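Local coordinates for protein carboxynorspermidine decarboxylase (Campylobacter jejuni subsp. jejuni 81116, PDB 3N29) that probably decarboxylates carboxynorspermidine to norspermidine with the help of pyridoxal-5'-phosphate, as a member of the beta/alpha-barrel family of basic amino acid decarboxylases, at residues 160-165 against 199-204; 210-215 against 249-254. All blocks are in the same frame, centred on the assembly; numbering follows the deposited sequence.

Interaction 1: 160-165 against 199-204. With PLP (pyridoxal-5'-phosphate), chain C.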
ATOM      1  N   CYS A 160       6.842  17.347 -21.298  1.00 14.89           N
ATOM      2  CA  CYS A 160       5.991  17.449 -22.489  1.00 15.22           C
ATOM      3  C   CYS A 160       4.959  16.316 -22.463  1.00 14.86           C
ATOM      4  O   CYS A 160       5.312  15.149 -22.228  1.00 16.32           O
ATOM      5  CB  CYS A 160       6.865  17.276 -23.693  1.00 15.50           C
ATOM      6  SG  CYS A 160       8.093  18.615 -23.809  1.00 16.51           S
ATOM      7  N   ASN A 161       3.702  16.662 -22.683  1.00 15.42           N
ATOM      8  CA  ASN A 161       2.625  15.690 -22.748  1.00 17.15           C
ATOM      9  C   ASN A 161       2.615  15.247 -24.195  1.00 18.47           C
ATOM     10  O   ASN A 161       2.216  15.978 -25.040  1.00 18.17           O
ATOM     11  CB  ASN A 161       1.288  16.314 -22.362  1.00 16.44           C
ATOM     12  CG  ASN A 161       0.138  15.337 -22.461  1.00 18.92           C
ATOM     13  OD1 ASN A 161       0.262  14.319 -23.158  1.00 17.80           O
ATOM     14  ND2 ASN A 161      -1.024  15.645 -21.774  1.00 17.23           N
ATOM     15  N   VAL A 162       3.060  14.053 -24.496  1.00 21.43           N
ATOM     16  CA  VAL A 162       3.145  13.689 -25.895  1.00 24.92           C
ATOM     17  C   VAL A 162       1.814  13.273 -26.506  1.00 29.16           C
ATOM     18  O   VAL A 162       1.645  13.382 -27.752  1.00 29.78           O
ATOM     19  CB  VAL A 162       4.239  12.681 -26.111  1.00 25.00           C
ATOM     20  CG1 VAL A 162       4.210  12.152 -27.538  1.00 23.40           C
ATOM     21  CG2 VAL A 162       5.551  13.388 -25.806  1.00 22.96           C
ATOM     22  N   GLU A 163       0.830  12.903 -25.660  1.00 33.70           N
ATOM     23  CA  GLU A 163      -0.555  12.646 -26.152  1.00 36.98           C
ATOM     24  C   GLU A 163      -0.595  11.488 -27.166  1.00 39.58           C
ATOM     25  O   GLU A 163      -0.876  11.674 -28.351  1.00 40.14           O
ATOM     26  CB  GLU A 163      -1.189  13.900 -26.799  1.00 37.07           C
ATOM     27  CG  GLU A 163      -1.464  15.132 -25.892  1.00 39.13           C
ATOM     28  CD  GLU A 163      -2.369  16.170 -26.594  1.00 41.94           C
ATOM     29  OE1 GLU A 163      -1.878  17.150 -27.249  1.00 44.42           O
ATOM     30  OE2 GLU A 163      -3.598  15.966 -26.512  1.00 43.89           O
ATOM     31  N   PHE A 164      -0.325  10.288 -26.682  1.00 43.52           N
ATOM     32  CA  PHE A 164      -0.197   9.135 -27.556  1.00 46.04           C
ATOM     33  C   PHE A 164      -0.643   7.840 -26.853  1.00 47.61           C
ATOM     34  O   PHE A 164      -0.612   7.752 -25.626  1.00 48.79           O
ATOM     35  CB  PHE A 164       1.256   9.052 -28.060  1.00 46.47           C
ATOM     36  CG  PHE A 164       1.454   8.069 -29.185  1.00 48.12           C
ATOM     37  CD1 PHE A 164       0.638   8.122 -30.331  1.00 48.38           C
ATOM     38  CD2 PHE A 164       2.447   7.085 -29.097  1.00 48.03           C
ATOM     39  CE1 PHE A 164       0.807   7.215 -31.377  1.00 49.40           C
ATOM     40  CE2 PHE A 164       2.615   6.168 -30.129  1.00 48.68           C
ATOM     41  CZ  PHE A 164       1.789   6.236 -31.286  1.00 49.56           C
ATOM     42  N   SER A 165      -1.091   6.855 -27.638  1.00 49.25           N
ATOM     43  CA  SER A 165      -1.512   5.550 -27.111  1.00 49.47           C
ATOM     44  C   SER A 165      -0.280   4.689 -26.824  1.00 49.75           C
ATOM     45  O   SER A 165      -0.391   3.575 -26.312  1.00 49.82           O
ATOM     46  CB  SER A 165      -2.415   4.835 -28.120  1.00 49.68           C
ATOM     47  OG  SER A 165      -1.674   4.450 -29.275  1.00 49.87           O
ATOM     48  N   LEU A 199      14.044  19.374 -22.400  1.00 16.00           N
ATOM     49  CA  LEU A 199      12.688  18.827 -22.457  1.00 16.32           C
ATOM     50  C   LEU A 199      12.669  17.398 -21.991  1.00 16.57           C
ATOM     51  O   LEU A 199      13.670  16.632 -22.190  1.00 18.01           O
ATOM     52  CB  LEU A 199      12.165  18.924 -23.880  1.00 16.32           C
ATOM     53  CG  LEU A 199      11.934  20.326 -24.449  1.00 17.33           C
ATOM     54  CD1 LEU A 199      11.592  20.188 -25.924  1.00 15.97           C
ATOM     55  CD2 LEU A 199      10.822  21.172 -23.655  1.00 15.21           C
ATOM     56  N   HIS A 200      11.559  17.028 -21.362  1.00 15.54           N
ATOM     57  CA  HIS A 200      11.420  15.737 -20.738  1.00 14.85           C
ATOM     58  C   HIS A 200      10.104  15.098 -21.171  1.00 14.72           C
ATOM     59  O   HIS A 200       9.098  15.781 -21.239  1.00 14.31           O
ATOM     60  CB  HIS A 200      11.431  15.941 -19.217  1.00 15.23           C
ATOM     61  CG  HIS A 200      11.209  14.696 -18.431  1.00 17.48           C
ATOM     62  ND1 HIS A 200       9.946  14.204 -18.182  1.00 20.42           N
ATOM     63  CD2 HIS A 200      12.068  13.895 -17.756  1.00 21.97           C
ATOM     64  CE1 HIS A 200      10.044  13.102 -17.449  1.00 19.39           C
ATOM     65  NE2 HIS A 200      11.318  12.902 -17.147  1.00 15.66           N
ATOM     66  N   PHE A 201      10.111  13.824 -21.521  1.00 14.62           N
ATOM     67  CA  PHE A 201       8.876  13.027 -21.558  1.00 14.10           C
ATOM     68  C   PHE A 201       9.015  11.713 -20.781  1.00 15.50           C
ATOM     69  O   PHE A 201      10.123  11.190 -20.618  1.00 14.64           O
ATOM     70  CB  PHE A 201       8.296  12.797 -22.966  1.00 15.38           C
ATOM     71  CG  PHE A 201       9.133  11.930 -23.860  1.00 14.80           C
ATOM     72  CD1 PHE A 201       9.019  10.537 -23.820  1.00 14.51           C
ATOM     73  CD2 PHE A 201      10.048  12.519 -24.730  1.00 16.69           C
ATOM     74  CE1 PHE A 201       9.850   9.728 -24.606  1.00 16.22           C
ATOM     75  CE2 PHE A 201      10.880  11.757 -25.556  1.00 15.39           C
ATOM     76  CZ  PHE A 201      10.780  10.348 -25.509  1.00 16.48           C
ATOM     77  N   HIS A 202       7.866  11.193 -20.343  1.00 13.73           N
ATOM     78  CA  HIS A 202       7.755   9.839 -19.850  1.00 14.51           C
ATOM     79  C   HIS A 202       6.416   9.291 -20.275  1.00 15.72           C
ATOM     80  O   HIS A 202       5.351   9.756 -19.846  1.00 14.99           O
ATOM     81  CB  HIS A 202       8.041   9.733 -18.322  1.00 14.67           C
ATOM     82  CG  HIS A 202       7.757   8.381 -17.740  1.00 15.55           C
ATOM     83  ND1 HIS A 202       8.649   7.334 -17.803  1.00 14.93           N
ATOM     84  CD2 HIS A 202       6.667   7.908 -17.070  1.00 19.81           C
ATOM     85  CE1 HIS A 202       8.122   6.273 -17.215  1.00 19.43           C
ATOM     86  NE2 HIS A 202       6.916   6.596 -16.755  1.00 17.95           N
ATOM     87  N   ALA A 203       6.477   8.311 -21.153  1.00 16.43           N
ATOM     88  CA  ALA A 203       5.349   7.891 -21.940  1.00 17.91           C
ATOM     89  C   ALA A 203       5.226   6.372 -22.064  1.00 19.10           C
ATOM     90  O   ALA A 203       4.387   5.899 -22.824  1.00 20.49           O
ATOM     91  CB  ALA A 203       5.455   8.536 -23.345  1.00 19.03           C
ATOM     92  N   LEU A 204       6.041   5.601 -21.335  1.00 18.32           N
ATOM     93  CA  LEU A 204       6.083   4.158 -21.503  1.00 18.56           C
ATOM     94  C   LEU A 204       6.025   3.394 -20.180  1.00 18.53           C
ATOM     95  O   LEU A 204       6.518   3.882 -19.136  1.00 18.63           O
ATOM     96  CB  LEU A 204       7.360   3.719 -22.257  1.00 18.66           C
ATOM     97  CG  LEU A 204       7.554   4.300 -23.678  1.00 20.65           C
ATOM     98  CD1 LEU A 204       8.917   3.904 -24.229  1.00 21.89           C
ATOM     99  CD2 LEU A 204       6.434   3.837 -24.612  1.00 22.31           C
TER
HETATM  100  N1  PLP C1001      10.676   8.761 -15.059  1.00 27.08           N
HETATM  101  C2  PLP C1001       9.452   9.190 -14.630  1.00 29.00           C
HETATM  102  C2A PLP C1001       9.083  10.648 -14.741  1.00 29.00           C
HETATM  103  C3  PLP C1001       8.570   8.234 -14.037  1.00 31.73           C
HETATM  104  O3  PLP C1001       7.319   8.648 -13.576  1.00 32.97           O
HETATM  105  C4  PLP C1001       8.950   6.884 -13.914  1.00 31.03           C
HETATM  106  C4A PLP C1001       8.010   5.893 -13.240  1.00 32.06           C
HETATM  107  C5  PLP C1001      10.193   6.466 -14.415  1.00 27.80           C
HETATM  108  C6  PLP C1001      11.036   7.444 -14.984  1.00 24.71           C
HETATM  109  C5A PLP C1001      10.650   5.029 -14.323  1.00 25.19           C
HETATM  110  O4P PLP C1001       9.717   4.148 -14.896  1.00 19.83           O
HETATM  111  P   PLP C1001       9.990   2.600 -15.018  1.00 24.37           P
HETATM  112  O1P PLP C1001      10.326   2.110 -13.622  1.00 21.88           O
HETATM  113  O2P PLP C1001      11.208   2.410 -15.954  1.00 23.11           O
HETATM  114  O3P PLP C1001       8.826   1.979 -15.647  1.00 21.52           O
HETATM  115  O   HOH W   1       5.422  13.035 -20.518  1.00 12.87           O

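Interaction 2: 210-215 against 249-254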
ATOM      1  N   ASP A 210      10.881  -0.403 -30.167  1.00 13.03           N
ATOM      2  CA  ASP A 210       9.838  -0.003 -31.166  1.00 12.01           C
ATOM      3  C   ASP A 210       8.813   0.958 -30.599  1.00 11.23           C
ATOM      4  O   ASP A 210       8.377   1.872 -31.308  1.00 10.88           O
ATOM      5  CB  ASP A 210       9.111  -1.231 -31.806  1.00 12.72           C
ATOM      6  CG  ASP A 210      10.024  -2.120 -32.649  1.00 14.62           C
ATOM      7  OD1 ASP A 210      11.185  -1.734 -32.973  1.00 17.06           O
ATOM      8  OD2 ASP A 210       9.589  -3.250 -33.002  1.00 15.69           O
ATOM      9  N   ALA A 211       8.377   0.790 -29.330  1.00  9.83           N
ATOM     10  CA  ALA A 211       7.437   1.726 -28.740  1.00 10.40           C
ATOM     11  C   ALA A 211       8.084   3.102 -28.477  1.00 10.85           C
ATOM     12  O   ALA A 211       7.482   4.114 -28.700  1.00 11.56           O
ATOM     13  CB  ALA A 211       6.806   1.152 -27.379  1.00  7.87           C
ATOM     14  N   LEU A 212       9.324   3.137 -28.005  1.00 12.16           N
ATOM     15  CA  LEU A 212      10.043   4.449 -27.894  1.00 12.05           C
ATOM     16  C   LEU A 212      10.170   5.140 -29.289  1.00 11.84           C
ATOM     17  O   LEU A 212       9.956   6.336 -29.397  1.00 11.96           O
ATOM     18  CB  LEU A 212      11.414   4.293 -27.234  1.00 11.77           C
ATOM     19  CG  LEU A 212      12.356   5.498 -27.315  1.00 12.81           C
ATOM     20  CD1 LEU A 212      11.661   6.673 -26.590  1.00 11.47           C
ATOM     21  CD2 LEU A 212      13.682   5.208 -26.779  1.00 13.33           C
ATOM     22  N   GLU A 213      10.557   4.373 -30.315  1.00 12.90           N
ATOM     23  CA  GLU A 213      10.531   4.885 -31.711  1.00 12.97           C
ATOM     24  C   GLU A 213       9.171   5.578 -32.077  1.00 13.60           C
ATOM     25  O   GLU A 213       9.172   6.744 -32.478  1.00 14.49           O
ATOM     26  CB  GLU A 213      10.914   3.794 -32.705  1.00 13.38           C
ATOM     27  CG  GLU A 213      10.774   4.216 -34.130  1.00 13.11           C
ATOM     28  CD  GLU A 213      11.418   3.302 -35.101  1.00 16.95           C
ATOM     29  OE1 GLU A 213      10.988   2.127 -35.219  1.00 17.85           O
ATOM     30  OE2 GLU A 213      12.366   3.795 -35.779  1.00 18.59           O
ATOM     31  N   ALA A 214       8.041   4.904 -31.829  1.00 13.76           N
ATOM     32  CA  ALA A 214       6.692   5.480 -32.081  1.00 13.57           C
ATOM     33  C   ALA A 214       6.475   6.752 -31.273  1.00 13.03           C
ATOM     34  O   ALA A 214       5.975   7.724 -31.818  1.00 14.35           O
ATOM     35  CB  ALA A 214       5.594   4.488 -31.767  1.00 13.84           C
ATOM     36  N   VAL A 215       6.898   6.781 -30.016  1.00 13.60           N
ATOM     37  CA  VAL A 215       6.769   8.014 -29.180  1.00 13.48           C
ATOM     38  C   VAL A 215       7.673   9.144 -29.689  1.00 12.27           C
ATOM     39  O   VAL A 215       7.241  10.304 -29.785  1.00 11.49           O
ATOM     40  CB  VAL A 215       6.992   7.793 -27.624  1.00 15.00           C
ATOM     41  CG1 VAL A 215       6.915   9.138 -26.888  1.00 15.82           C
ATOM     42  CG2 VAL A 215       5.899   6.863 -27.027  1.00 13.37           C
ATOM     43  N   GLU A 249      20.087  -2.860 -29.493  1.00 20.10           N
ATOM     44  CA  GLU A 249      20.737  -2.249 -30.642  1.00 21.96           C
ATOM     45  C   GLU A 249      19.891  -1.106 -31.184  1.00 20.84           C
ATOM     46  O   GLU A 249      20.438  -0.032 -31.529  1.00 21.10           O
ATOM     47  CB  GLU A 249      20.948  -3.271 -31.778  1.00 22.88           C
ATOM     48  CG  GLU A 249      22.129  -4.213 -31.632  1.00 28.79           C
ATOM     49  CD  GLU A 249      22.186  -5.245 -32.798  1.00 36.65           C
ATOM     50  OE1 GLU A 249      21.105  -5.732 -33.229  1.00 40.41           O
ATOM     51  OE2 GLU A 249      23.305  -5.595 -33.286  1.00 41.97           O
ATOM     52  N   LYS A 250      18.591  -1.318 -31.312  1.00 19.15           N
ATOM     53  CA  LYS A 250      17.737  -0.250 -31.802  1.00 19.45           C
ATOM     54  C   LYS A 250      17.637   0.943 -30.846  1.00 19.19           C
ATOM     55  O   LYS A 250      17.598   2.088 -31.298  1.00 18.42           O
ATOM     56  CB  LYS A 250      16.351  -0.797 -32.069  1.00 20.64           C
ATOM     57  CG  LYS A 250      15.356   0.227 -32.477  1.00 21.49           C
ATOM     58  CD  LYS A 250      14.357  -0.434 -33.331  1.00 24.17           C
ATOM     59  CE  LYS A 250      13.389   0.521 -33.879  1.00 24.91           C
ATOM     60  NZ  LYS A 250      12.752  -0.116 -34.978  1.00 20.59           N
ATOM     61  N   LEU A 251      17.557   0.686 -29.526  1.00 18.45           N
ATOM     62  CA  LEU A 251      17.557   1.766 -28.555  1.00 17.62           C
ATOM     63  C   LEU A 251      18.767   2.628 -28.754  1.00 17.75           C
ATOM     64  O   LEU A 251      18.640   3.847 -28.746  1.00 17.42           O
ATOM     65  CB  LEU A 251      17.574   1.240 -27.120  1.00 17.26           C
ATOM     66  CG  LEU A 251      17.691   2.261 -25.974  1.00 19.37           C
ATOM     67  CD1 LEU A 251      16.494   3.242 -25.978  1.00 16.43           C
ATOM     68  CD2 LEU A 251      17.734   1.503 -24.574  1.00 18.39           C
ATOM     69  N   ILE A 252      19.941   2.001 -28.909  1.00 15.86           N
ATOM     70  CA  ILE A 252      21.204   2.743 -29.049  1.00 16.10           C
ATOM     71  C   ILE A 252      21.184   3.704 -30.273  1.00 16.04           C
ATOM     72  O   ILE A 252      21.421   4.895 -30.147  1.00 16.06           O
ATOM     73  CB  ILE A 252      22.413   1.793 -29.145  1.00 16.52           C
ATOM     74  CG1 ILE A 252      22.603   1.074 -27.802  1.00 18.17           C
ATOM     75  CG2 ILE A 252      23.713   2.593 -29.684  1.00 13.63           C
ATOM     76  CD1 ILE A 252      23.453  -0.371 -27.881  1.00 19.24           C
ATOM     77  N   ALA A 253      20.799   3.183 -31.425  1.00 17.48           N
ATOM     78  CA  ALA A 253      20.624   3.993 -32.650  1.00 16.70           C
ATOM     79  C   ALA A 253      19.628   5.170 -32.460  1.00 17.46           C
ATOM     80  O   ALA A 253      19.973   6.340 -32.772  1.00 17.42           O
ATOM     81  CB  ALA A 253      20.231   3.087 -33.810  1.00 17.32           C
ATOM     82  N   LEU A 254      18.465   4.923 -31.817  1.00 16.85           N
ATOM     83  CA  LEU A 254      17.480   5.964 -31.640  1.00 16.74           C
ATOM     84  C   LEU A 254      18.075   7.111 -30.853  1.00 17.16           C
ATOM     85  O   LEU A 254      17.918   8.272 -31.209  1.00 18.06           O
ATOM     86  CB  LEU A 254      16.208   5.445 -30.903  1.00 17.74           C
ATOM     87  CG  LEU A 254      15.251   4.526 -31.651  1.00 18.24           C
ATOM     88  CD1 LEU A 254      14.188   3.950 -30.737  1.00 18.94           C
ATOM     89  CD2 LEU A 254      14.609   5.335 -32.852  1.00 18.78           C
TER

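Interaction 1: 160-165 against 199-204
Cys160 points at 199-204 and meets it twice, its amide at the backbone and its sulfur at a leucine side chain. Its N donates to His200 O at 2.7 Å, with an N-H...O angle of 161°. Its SG lies beside the backbone N (chi1 -63°), which brings the sulfur alongside one methyl of Leu199, SG to CD2 3.7 Å. One step on, water 1 takes the place of a direct backbone bond: it donates to Cys160 O at 2.7 Å and accepts from His202 N. Val162 CG2 comes obliquely to Phe201 and touches CB at 4.0 Å, while the Phe201 ring leads away and meets the rings of Phe219 and Phe235. These contacts lie where neighbouring parallel strands 155-159 and 198-200 of the eight-stranded beta/alpha barrel run out into their C-terminal loops, the end that holds the cofactor. His202, turned from 160-165, lays its ring over one face of the pyridine ring of pyridoxal-5'-phosphate, the two planes nearly parallel and the centres offset, with PLP C3 3.5 Å above the imidazole plane and over its centre. Gly237 N is hydrogen-bonded to His202 ND1 and would help fix the turn of that ring. His200 instead presents an edge to the cofactor methyl, CE1 to PLP C2A 3.8 Å, and its NE2 is hydrogen-bonded to Glu269 OE1, another residue of the cofactor pocket.

Interaction 2: 210-215 against 249-254
Two neighbouring helices of the barrel's outer layer, 209-223 and 248-262, pack side by side here through a leucine cluster bordered by a salt-bridge network. Their segments run nearly parallel, 24° apart, with axes 10.0 Å from each other at closest approach. On the buried side Leu212 and Leu251 cross at about a right angle and meet by single methyls, CD2 to CD1 at 3.5 Å. Leu254 comes in from the second helix, running antiparallel to the Leu212 side chain, its CD1 4.2 Å from Leu212 CG. The same CD1 also rests against the first helix at Glu213, 3.8 Å from CB, so the base of this acidic side chain belongs to the apolar layer while its carboxylate serves the polar one. Lys250 reaches across to the first helix with an extended chain, its CG anti to the backbone N, and brings its ammonium group to two acids one helical turn apart. NZ lies 3.0 Å from Asp210 OD1 and 2.9 Å from Glu213 OE1, and donates a hydrogen bond to each. Both oxygens are met from above their carboxylate planes, 36° out for Asp210 and 45° for Glu213. One lysine thus offsets two carboxylates, probably easing the repulsion between them. Near-parallel packing of successive helices, each following its own strand, is typical of the beta/alpha barrel.

Overall arrangement
Helix 209-223 ties the two sites together: it follows strand 198-200 in the chain, supplies one side of interaction 2 and backs the loops of interaction 1. Their centres are 14 Å apart and they touch directly, Phe201 CE1 lying 3.8 Å from Val215 CG1 and Leu204 CD1 3.9 Å from Leu212 CA. Interaction 1 is buried at the C-terminal end of the barrel strands, where a backbone hydrogen bond, a water and small apolar contacts join a loop to a strand end and the loop after it. Interaction 2, in the outer layer, is only partly buried; side chains make nearly all of it, apolar toward the barrel and charged on the side nearer solvent.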